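Local coordinates for oxidoreductase, fmn-binding (Shewanella oneidensis, PDB 4AWU), which binds flavin mononucleotide and, as an Old Yellow Enzyme relative, probably reduces carbon-carbon double bonds with electrons from NADH or NADPH, at residues A[66-71]-A[102-107]; A[129-134]-A[143-148]. The protein carries 1 engineered substitution. One frame throughout, in Å; residues are numbered along the deposited sequence.

Interaction 1: A[66-71]-A[102-107]. With 4CH (4-chlorophenol), chain E.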
loop_
_atom_site.group_PDB
_atom_site.type_symbol
_atom_site.label_atom_id
_atom_site.label_comp_id
_atom_site.label_asym_id
_atom_site.label_seq_id
_atom_site.Cartn_x
_atom_site.Cartn_y
_atom_site.Cartn_z
ATOM N N LYS A 66 10.426 -6.685 -5.874
ATOM C CA LYS A 66 10.184 -5.542 -6.747
ATOM C C LYS A 66 9.418 -5.930 -8.009
ATOM O O LYS A 66 9.686 -6.969 -8.614
ATOM C CB LYS A 66 11.534 -4.942 -7.129
ATOM C CG LYS A 66 11.492 -3.737 -8.039
ATOM C CD LYS A 66 12.922 -3.341 -8.353
ATOM C CE LYS A 66 13.024 -2.174 -9.300
ATOM N NZ LYS A 66 14.454 -1.961 -9.658
ATOM N N GLY A 67 8.474 -5.086 -8.415
ATOM C CA GLY A 67 7.688 -5.345 -9.606
ATOM C C GLY A 67 7.902 -4.352 -10.730
ATOM O O GLY A 67 7.702 -4.683 -11.896
ATOM N N TYR A 68 8.316 -3.137 -10.392
ATOM C CA TYR A 68 8.342 -2.057 -11.371
ATOM C C TYR A 68 9.626 -1.248 -11.282
ATOM O O TYR A 68 10.166 -1.046 -10.198
ATOM C CB TYR A 68 7.144 -1.134 -11.153
ATOM C CG TYR A 68 5.830 -1.866 -11.056
ATOM C CD1 TYR A 68 5.424 -2.458 -9.864
ATOM C CD2 TYR A 68 4.993 -1.962 -12.152
ATOM C CE1 TYR A 68 4.226 -3.125 -9.775
ATOM C CE2 TYR A 68 3.789 -2.627 -12.072
ATOM C CZ TYR A 68 3.411 -3.208 -10.882
ATOM O OH TYR A 68 2.212 -3.873 -10.792
ATOM N N ALA A 69 10.107 -0.782 -12.429
ATOM C CA ALA A 69 11.325 0.015 -12.471
ATOM C C ALA A 69 11.206 1.236 -11.575
ATOM O O ALA A 69 10.163 1.893 -11.535
ATOM C CB ALA A 69 11.633 0.450 -13.897
ATOM N N TRP A 70 12.282 1.517 -10.851
ATOM C CA TRP A 70 12.456 2.784 -10.146
ATOM C C TRP A 70 11.587 2.953 -8.908
ATOM O O TRP A 70 11.450 4.067 -8.405
ATOM C CB TRP A 70 12.199 3.960 -11.087
ATOM C CG TRP A 70 12.788 3.792 -12.446
ATOM C CD1 TRP A 70 13.969 3.186 -12.765
ATOM C CD2 TRP A 70 12.213 4.225 -13.680
ATOM N NE1 TRP A 70 14.168 3.225 -14.124
ATOM C CE2 TRP A 70 13.101 3.854 -14.709
ATOM C CE3 TRP A 70 11.034 4.893 -14.017
ATOM C CZ2 TRP A 70 12.846 4.130 -16.047
ATOM C CZ3 TRP A 70 10.784 5.164 -15.343
ATOM C CH2 TRP A 70 11.686 4.785 -16.342
ATOM N N THR A 71 11.002 1.872 -8.403
ATOM C CA THR A 71 10.299 1.961 -7.125
ATOM C C THR A 71 11.334 1.861 -6.012
ATOM O O THR A 71 12.318 1.136 -6.145
ATOM C CB THR A 71 9.211 0.879 -6.973
ATOM O OG1 THR A 71 9.795 -0.426 -7.043
ATOM C CG2 THR A 71 8.167 1.025 -8.067
ATOM N N TRP A 102 6.166 -3.879 0.492
ATOM C CA TRP A 102 5.680 -4.431 -0.760
ATOM C C TRP A 102 6.411 -5.700 -1.159
ATOM O O TRP A 102 7.644 -5.743 -1.163
ATOM C CB TRP A 102 5.908 -3.400 -1.857
ATOM C CG TRP A 102 4.996 -3.492 -3.028
ATOM C CD1 TRP A 102 3.943 -4.342 -3.198
ATOM C CD2 TRP A 102 5.048 -2.676 -4.203
ATOM N NE1 TRP A 102 3.335 -4.102 -4.408
ATOM C CE2 TRP A 102 3.998 -3.085 -5.044
ATOM C CE3 TRP A 102 5.884 -1.637 -4.622
ATOM C CZ2 TRP A 102 3.763 -2.493 -6.284
ATOM C CZ3 TRP A 102 5.647 -1.049 -5.851
ATOM C CH2 TRP A 102 4.597 -1.479 -6.666
ATOM N N HIS A 103 5.644 -6.730 -1.496
ATOM C CA HIS A 103 6.169 -7.849 -2.257
ATOM C C HIS A 103 5.164 -8.160 -3.364
ATOM O O HIS A 103 4.005 -8.485 -3.097
ATOM C CB HIS A 103 6.428 -9.067 -1.372
ATOM C CG HIS A 103 7.301 -10.090 -2.020
ATOM N ND1 HIS A 103 6.966 -10.690 -3.212
ATOM C CD2 HIS A 103 8.498 -10.607 -1.660
ATOM C CE1 HIS A 103 7.916 -11.544 -3.555
ATOM N NE2 HIS A 103 8.857 -11.509 -2.632
ATOM N N VAL A 104 5.607 -8.023 -4.608
ATOM C CA VAL A 104 4.702 -8.100 -5.753
ATOM C C VAL A 104 4.392 -9.523 -6.173
ATOM O O VAL A 104 3.412 -9.772 -6.876
ATOM C CB VAL A 104 5.267 -7.366 -6.979
ATOM C CG1 VAL A 104 5.484 -5.891 -6.658
ATOM C CG2 VAL A 104 6.558 -8.024 -7.451
ATOM N N GLY A 105 5.250 -10.452 -5.779
ATOM C CA GLY A 105 4.994 -11.851 -6.022
ATOM C C GLY A 105 5.109 -12.065 -7.511
ATOM O O GLY A 105 6.113 -11.691 -8.117
ATOM N N ARG A 106 4.069 -12.631 -8.108
ATOM C CA ARG A 106 4.097 -12.981 -9.520
ATOM C C ARG A 106 3.972 -11.776 -10.436
ATOM O O ARG A 106 4.147 -11.902 -11.646
ATOM C CB ARG A 106 2.965 -13.954 -9.834
ATOM C CG ARG A 106 1.601 -13.299 -9.889
ATOM C CD ARG A 106 0.504 -14.328 -10.058
ATOM N NE ARG A 106 -0.808 -13.707 -10.193
ATOM C CZ ARG A 106 -1.937 -14.379 -10.388
ATOM N NH1 ARG A 106 -1.923 -15.703 -10.470
ATOM N NH2 ARG A 106 -3.081 -13.725 -10.498
ATOM N N VAL A 107 3.654 -10.611 -9.876
ATOM C CA VAL A 107 3.470 -9.415 -10.692
ATOM C C VAL A 107 4.805 -8.713 -10.901
ATOM O O VAL A 107 5.058 -7.637 -10.355
ATOM C CB VAL A 107 2.447 -8.444 -10.066
ATOM C CG1 VAL A 107 2.155 -7.289 -11.015
ATOM C CG2 VAL A 107 1.163 -9.186 -9.729
HETATM CL CL9 4CH E . 5.111 4.213 -16.940
HETATM C C4 4CH E . 5.872 3.481 -15.574
HETATM C C5 4CH E . 7.240 3.625 -15.382
HETATM C C6 4CH E . 7.842 3.054 -14.270
HETATM C C1 4CH E . 7.073 2.343 -13.361
HETATM O O7 4CH E . 7.664 1.803 -12.245
HETATM C C2 4CH E . 5.708 2.197 -13.550
HETATM C C3 4CH E . 5.105 2.769 -14.660
#
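Tyr68 and Trp102 meet rim to rim instead of stacking: their planes are only 17° apart, yet the phenol ring and the six-membered indole ring keep centroids 5.5 Å from each other, neither over the other's face. They touch along one side of each ring, closest where Tyr68 CD1 lies 3.4 Å from Trp102 CH2. Trp102 has its CG anti to the backbone N (chi1 -154°), which sends the indole toward the 66-71 loop; Thr71 CG2 meets it near the ring plane at CZ3, 3.9 Å away, while Val104 CG1 sits over one indole face, offset toward the rim. The far end of the phenol brings Tyr68 OH to 3.4 Å from Val107 CG1, a van der Waals touch, for this hydroxyl finds its hydrogen-bond partner in Tyr186 OH. Gly67 packs closely against the second loop, its N 3.6 Å from Val104 CG1, and a CB in this place would clash with both Val104 CG1 and Val107 O. That carbonyl is buried with no polar partner. Beside it, Val104 CG2 rests on Lys66 O, 3.5 Å away. On the 66-71 side, Ala69 O accepts a 2.6 Å hydrogen bond from 4-chlorophenol O7, which is also bonded to Ser28 OG, and Trp70 CE3 comes within 3.7 Å of ligand C6. Trp102 borders another bound 4-chlorophenol near the flavin. Two loops following strands 53-60 and 96-102 thus pack together beside the active site at the mouth of a TIM barrel, as in the Old Yellow Enzyme family.

Interaction 2: A[129-134]-A[143-148]. With 4CH (4-chlorophenol), chain E.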
loop_
_atom_site.group_PDB
_atom_site.type_symbol
_atom_site.label_atom_id
_atom_site.label_comp_id
_atom_site.label_asym_id
_atom_site.label_seq_id
_atom_site.Cartn_x
_atom_site.Cartn_y
_atom_site.Cartn_z
ATOM N N VAL A 129 -1.342 -9.224 -17.572
ATOM C CA VAL A 129 -0.775 -8.226 -16.675
ATOM C C VAL A 129 0.637 -7.858 -17.107
ATOM O O VAL A 129 1.442 -8.726 -17.449
ATOM C CB VAL A 129 -0.750 -8.723 -15.220
ATOM C CG1 VAL A 129 0.065 -7.777 -14.347
ATOM C CG2 VAL A 129 -2.166 -8.859 -14.691
ATOM N N LYS A 130 0.928 -6.562 -17.085
ATOM C CA LYS A 130 2.233 -6.064 -17.488
ATOM C C LYS A 130 2.882 -5.274 -16.363
ATOM O O LYS A 130 2.198 -4.633 -15.564
ATOM C CB LYS A 130 2.101 -5.168 -18.719
ATOM C CG LYS A 130 1.308 -5.791 -19.855
ATOM C CD LYS A 130 1.943 -5.488 -21.199
ATOM C CE LYS A 130 1.129 -6.073 -22.339
ATOM N NZ LYS A 130 1.889 -6.075 -23.617
ATOM N N VAL A 131 4.206 -5.334 -16.305
ATOM C CA VAL A 131 4.972 -4.460 -15.431
ATOM C C VAL A 131 5.915 -3.626 -16.288
ATOM O O VAL A 131 6.064 -3.877 -17.482
ATOM C CB VAL A 131 5.768 -5.244 -14.374
ATOM C CG1 VAL A 131 4.816 -5.934 -13.411
ATOM C CG2 VAL A 131 6.708 -6.249 -15.032
ATOM N N PHE A 132 6.543 -2.629 -15.680
ATOM C CA PHE A 132 7.426 -1.735 -16.409
ATOM C C PHE A 132 8.871 -2.115 -16.125
ATOM O O PHE A 132 9.243 -2.334 -14.973
ATOM C CB PHE A 132 7.158 -0.287 -15.999
ATOM C CG PHE A 132 7.902 0.727 -16.821
ATOM C CD1 PHE A 132 9.198 1.079 -16.496
ATOM C CD2 PHE A 132 7.301 1.331 -17.913
ATOM C CE1 PHE A 132 9.886 2.013 -17.245
ATOM C CE2 PHE A 132 7.986 2.269 -18.668
ATOM C CZ PHE A 132 9.279 2.609 -18.333
ATOM N N VAL A 133 9.679 -2.207 -17.177
ATOM C CA VAL A 133 11.075 -2.608 -17.033
ATOM C C VAL A 133 12.027 -1.599 -17.659
ATOM O O VAL A 133 11.769 -1.071 -18.738
ATOM C CB VAL A 133 11.334 -3.986 -17.676
ATOM C CG1 VAL A 133 12.832 -4.244 -17.817
ATOM C CG2 VAL A 133 10.678 -5.083 -16.852
ATOM N N ASP A 134 13.126 -1.341 -16.954
ATOM C CA ASP A 134 14.237 -0.552 -17.471
ATOM C C ASP A 134 15.529 -1.314 -17.188
ATOM O O ASP A 134 16.238 -1.020 -16.226
ATOM C CB ASP A 134 14.279 0.822 -16.802
ATOM C CG ASP A 134 15.560 1.583 -17.106
ATOM O OD1 ASP A 134 16.164 1.331 -18.169
ATOM O OD2 ASP A 134 15.964 2.432 -16.281
ATOM N N VAL A 143 6.279 -4.729 -20.118
ATOM C CA VAL A 143 6.465 -6.088 -20.592
ATOM C C VAL A 143 5.522 -7.002 -19.826
ATOM O O VAL A 143 5.092 -6.678 -18.720
ATOM C CB VAL A 143 7.911 -6.557 -20.381
ATOM C CG1 VAL A 143 8.861 -5.738 -21.238
ATOM C CG2 VAL A 143 8.292 -6.459 -18.912
ATOM N N ASP A 144 5.197 -8.143 -20.417
ATOM C CA ASP A 144 4.325 -9.103 -19.763
ATOM C C ASP A 144 5.044 -9.716 -18.579
ATOM O O ASP A 144 6.247 -9.956 -18.632
ATOM C CB ASP A 144 3.905 -10.200 -20.740
ATOM C CG ASP A 144 2.955 -9.695 -21.802
ATOM O OD1 ASP A 144 3.422 -9.045 -22.761
ATOM O OD2 ASP A 144 1.739 -9.948 -21.674
ATOM N N VAL A 145 4.305 -9.955 -17.504
ATOM C CA VAL A 145 4.870 -10.607 -16.333
ATOM C C VAL A 145 5.275 -12.030 -16.687
ATOM O O VAL A 145 4.735 -12.625 -17.618
ATOM C CB VAL A 145 3.875 -10.630 -15.157
ATOM C CG1 VAL A 145 3.633 -9.216 -14.648
ATOM C CG2 VAL A 145 2.562 -11.292 -15.566
ATOM N N ALA A 146 6.233 -12.567 -15.942
ATOM C CA ALA A 146 6.698 -13.925 -16.171
ATOM C C ALA A 146 5.847 -14.899 -15.370
ATOM O O ALA A 146 5.075 -14.496 -14.501
ATOM C CB ALA A 146 8.159 -14.055 -15.781
ATOM N N VAL A 147 5.987 -16.183 -15.672
ATOM C CA VAL A 147 5.287 -17.211 -14.920
ATOM C C VAL A 147 6.022 -17.422 -13.608
ATOM O O VAL A 147 7.240 -17.590 -13.600
ATOM C CB VAL A 147 5.238 -18.541 -15.688
ATOM C CG1 VAL A 147 4.474 -19.588 -14.887
ATOM C CG2 VAL A 147 4.603 -18.339 -17.054
ATOM N N PRO A 148 5.289 -17.401 -12.487
ATOM C CA PRO A 148 5.940 -17.576 -11.189
ATOM C C PRO A 148 6.158 -19.039 -10.846
ATOM O O PRO A 148 5.555 -19.920 -11.454
ATOM C CB PRO A 148 4.923 -16.977 -10.220
ATOM C CG PRO A 148 3.619 -17.276 -10.857
ATOM C CD PRO A 148 3.845 -17.141 -12.341
HETATM CL CL9 4CH E . 5.111 4.213 -16.940
HETATM C C4 4CH E . 5.872 3.481 -15.574
HETATM C C5 4CH E . 7.240 3.625 -15.382
HETATM C C6 4CH E . 7.842 3.054 -14.270
HETATM C C1 4CH E . 7.073 2.343 -13.361
HETATM O O7 4CH E . 7.664 1.803 -12.245
HETATM C C2 4CH E . 5.708 2.197 -13.550
HETATM C C3 4CH E . 5.105 2.769 -14.660
#
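Val131 and Val143 form a hydrogen-bonded antiparallel pair that satisfies all four of their backbone polar groups: Val131 N gives to Val143 O at 2.9 Å, and Val143 N gives to Val131 O at 2.8 Å. A third bond runs from Val145 N to Val129 O over 3.1 Å. Between them, Lys130 and Asp144 make the non-hydrogen-bonded pair; Lys130 CA leans on Val143 O as a CA-H...O contact. The side chains of Lys130 and Asp144 run side by side, and a weak, long salt bridge of 3.5 Å links Lys130 NZ to Asp144 OD1; the lysine chain bends at its second torsion (-139°) on the way there. On one face of the ladder the valines pack together: Val145 CG1 meets Val131 CG1 at 3.7 Å, and Val133 CG2 presses on Val143 CG2 at 3.4 Å, closer than two methyls normally come. Phe132 leaves the backbone away from 143-148; its ring meets that of Phe142 edge-to-face and lays one face against 4-chlorophenol, whose C5 stands 3.2 Å above the ring centre. An alanine in place of Phe132 would probably leave that face of the chlorophenol without the ring that lies against it and let the ligand shift. Phe132 O is taken by Asn112 ND2 and by the backbone of Ala69. The backbone bonds, not the stretched charge pair, therefore probably give this hairpin most of its directional hold, while its apolar aromatic surface receives the ligand ring.

How the interactions relate
From the N terminus, the chain leaves barrel strand 53-60 and passes through 66-71, then helix 77-93 and strand 96-102, before 102-107 comes back against the earlier loop; interaction 1 thereby closes one beta-alpha-beta unit of the barrel. Interaction 2 follows in series, neither nested nor crossed, and closes the short hairpin of strands 130-133 and 141-144 within the long excursion before strand 177-181. The two are joined directly: Gly67 O packs 3.2 Å from Val131 CB, and Trp70 NE1 is hydrogen-bonded to Asp134 OD2. The hairpin is thus tied to the barrel-mouth loops, and both contacts line the same 4-chlorophenol pocket.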